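Local coordinates for uncharacterized protein (Legionella pneumophila subsp. pneumophila, PDB 4WRP) that is of unknown function but is probably an effector of this pathogen, the chain here being its mostly helical C-terminal domain, at residues 42-47 / 54-59. Residues are numbered along the deposited sequence; the frame is centred on the assembly and turned at random.
Sequences RTVLDD and TWWAKF
Thr54 N meets Asp47 OD1 on the syn side of the carboxylate, a hydrogen bond of 3.0 Å bent only slightly from straight (161°). A water donates to the same oxygen, Asp47 OD1, and is at most weakly bonded to Thr54 OG1, 3.5 Å away. One residue on, Trp55 N gives its hydrogen to the other oxygen, Asp47 OD2, at 2.6 Å; here the donor stands well above the carboxylate plane. Two successive backbone N-H groups thus each take one oxygen of a single carboxylate, which would favour its charged form and should restrict its rotation. The CB of Asp47 already points toward 54-59, and with CG anti to the backbone N (chi1 179°) the acid extends from helix 34-49 to the two N-H groups. The Trp55 indole turns one face to Val44, whose CG2 sits 4.0 Å from the centroid of the five-membered ring and almost on its normal, a CH-pi contact; Thr43 CG2 approaches near NE1 of the same indole, and His26 stacks with this ring. Here the loop between helices 34-49 and 68-83 doubles back on the C-terminal half of helix 34-49, within the DUF5617 family region. Trp56 comes in edge-on: its NE1 donates to Val44 O at 3.1 Å, close to the ring plane and nearly straight (166°), though the donor lies above the carbonyl plane. Asp47 OD2 also lies at this edge, near the ring plane and beside the C-H of Trp56 CD1, 3.2 Å from that carbon. Val44 divides its branches between the two indoles: CG1 rests 3.9 Å from Trp56 CZ2, and CG2 lies over the pyrrole part of Trp55. On helix 6-21, Trp13 stacks with the Trp56 ring, and Ala16 and Ile20 touch the same side chain.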
# COMPACT_ATOMS: atom_id res chain seq x y z
N ARG A 42 4.44 -11.21 1.21
CA ARG A 42 3.47 -11.48 0.13
C ARG A 42 2.15 -12.06 0.66
O ARG A 42 1.03 -11.64 0.28
CB ARG A 42 4.06 -12.42 -0.88
CG ARG A 42 3.14 -12.58 -2.10
CD ARG A 42 3.34 -13.88 -2.86
NE ARG A 42 2.40 -13.90 -4.01
CZ ARG A 42 1.11 -14.21 -3.94
NH1 ARG A 42 0.56 -14.57 -2.78
NH2 ARG A 42 0.32 -14.18 -5.04
N THR A 43 2.28 -13.03 1.56
CA THR A 43 1.11 -13.62 2.20
C THR A 43 0.20 -12.60 2.87
O THR A 43 -1.02 -12.60 2.66
CB THR A 43 1.53 -14.71 3.19
OG1 THR A 43 2.27 -15.67 2.44
CG2 THR A 43 0.33 -15.39 3.76
N VAL A 44 0.80 -11.71 3.65
CA VAL A 44 0.07 -10.70 4.35
C VAL A 44 -0.58 -9.70 3.39
O VAL A 44 -1.72 -9.27 3.59
CB VAL A 44 1.01 -10.00 5.34
CG1 VAL A 44 0.40 -8.73 5.89
CG2 VAL A 44 1.36 -11.00 6.45
N LEU A 45 0.15 -9.28 2.38
CA LEU A 45 -0.43 -8.37 1.37
C LEU A 45 -1.55 -9.05 0.61
O LEU A 45 -2.58 -8.44 0.34
CB LEU A 45 0.65 -7.90 0.38
CG LEU A 45 1.83 -7.13 0.93
CD1 LEU A 45 2.73 -6.83 -0.28
CD2 LEU A 45 1.41 -5.87 1.63
N ASP A 46 -1.38 -10.31 0.27
CA ASP A 46 -2.46 -10.99 -0.46
C ASP A 46 -3.72 -11.06 0.40
O ASP A 46 -4.79 -10.79 -0.06
CB ASP A 46 -1.99 -12.38 -0.89
CG ASP A 46 -2.94 -13.02 -1.94
OD1 ASP A 46 -3.52 -12.34 -2.82
OD2 ASP A 46 -3.08 -14.23 -1.87
N ASP A 47 -3.56 -11.39 1.68
CA ASP A 47 -4.68 -11.43 2.61
C ASP A 47 -5.37 -10.07 2.64
O ASP A 47 -6.61 -9.99 2.60
CB ASP A 47 -4.22 -11.91 4.00
CG ASP A 47 -5.35 -11.94 5.00
OD1 ASP A 47 -6.37 -12.59 4.66
OD2 ASP A 47 -5.22 -11.30 6.09
N THR A 54 -7.47 -13.14 7.43
CA THR A 54 -6.50 -13.92 8.20
C THR A 54 -5.61 -13.07 9.09
O THR A 54 -5.43 -13.42 10.24
CB THR A 54 -5.60 -14.80 7.32
OG1 THR A 54 -6.42 -15.59 6.46
CG2 THR A 54 -4.78 -15.74 8.17
N TRP A 55 -5.04 -11.99 8.59
CA TRP A 55 -4.00 -11.26 9.33
C TRP A 55 -4.41 -9.87 9.76
O TRP A 55 -3.77 -9.28 10.61
CB TRP A 55 -2.75 -11.14 8.46
CG TRP A 55 -1.98 -12.40 8.32
CD1 TRP A 55 -1.99 -13.29 7.27
CD2 TRP A 55 -1.07 -12.92 9.29
NE1 TRP A 55 -1.12 -14.34 7.54
CE2 TRP A 55 -0.56 -14.14 8.78
CE3 TRP A 55 -0.65 -12.49 10.56
CZ2 TRP A 55 0.34 -14.92 9.49
CZ3 TRP A 55 0.27 -13.26 11.26
CH2 TRP A 55 0.75 -14.46 10.73
N TRP A 56 -5.47 -9.34 9.16
CA TRP A 56 -5.87 -7.94 9.34
C TRP A 56 -7.15 -7.73 10.16
O TRP A 56 -7.70 -6.62 10.13
CB TRP A 56 -6.08 -7.30 7.97
CG TRP A 56 -4.86 -7.21 7.15
CD1 TRP A 56 -4.30 -8.21 6.44
CD2 TRP A 56 -4.00 -6.08 7.00
NE1 TRP A 56 -3.19 -7.78 5.82
CE2 TRP A 56 -2.96 -6.47 6.15
CE3 TRP A 56 -4.01 -4.77 7.50
CZ2 TRP A 56 -1.93 -5.60 5.75
CZ3 TRP A 56 -2.99 -3.90 7.10
CH2 TRP A 56 -1.97 -4.32 6.24
N ALA A 57 -7.63 -8.75 10.89
CA ALA A 57 -8.92 -8.62 11.61
C ALA A 57 -8.89 -7.50 12.64
O ALA A 57 -9.84 -6.73 12.76
CB ALA A 57 -9.29 -9.93 12.27
N LYS A 58 -7.78 -7.35 13.36
CA LYS A 58 -7.63 -6.28 14.34
C LYS A 58 -7.87 -4.89 13.72
O LYS A 58 -8.26 -3.95 14.41
CB LYS A 58 -6.22 -6.34 14.98
CG LYS A 58 -5.87 -5.13 15.83
CD LYS A 58 -4.61 -5.33 16.67
CE LYS A 58 -4.27 -4.05 17.42
NZ LYS A 58 -3.41 -4.34 18.61
N PHE A 59 -7.61 -4.75 12.42
CA PHE A 59 -7.68 -3.48 11.73
C PHE A 59 -8.84 -3.43 10.75
O PHE A 59 -8.79 -2.68 9.78
CB PHE A 59 -6.37 -3.27 10.96
CG PHE A 59 -5.18 -3.32 11.83
CD1 PHE A 59 -4.87 -2.24 12.63
CD2 PHE A 59 -4.38 -4.42 11.86
CE1 PHE A 59 -3.76 -2.27 13.45
CE2 PHE A 59 -3.29 -4.46 12.68
CZ PHE A 59 -2.99 -3.39 13.49
O HOH W 1 -6.38 -14.64 3.12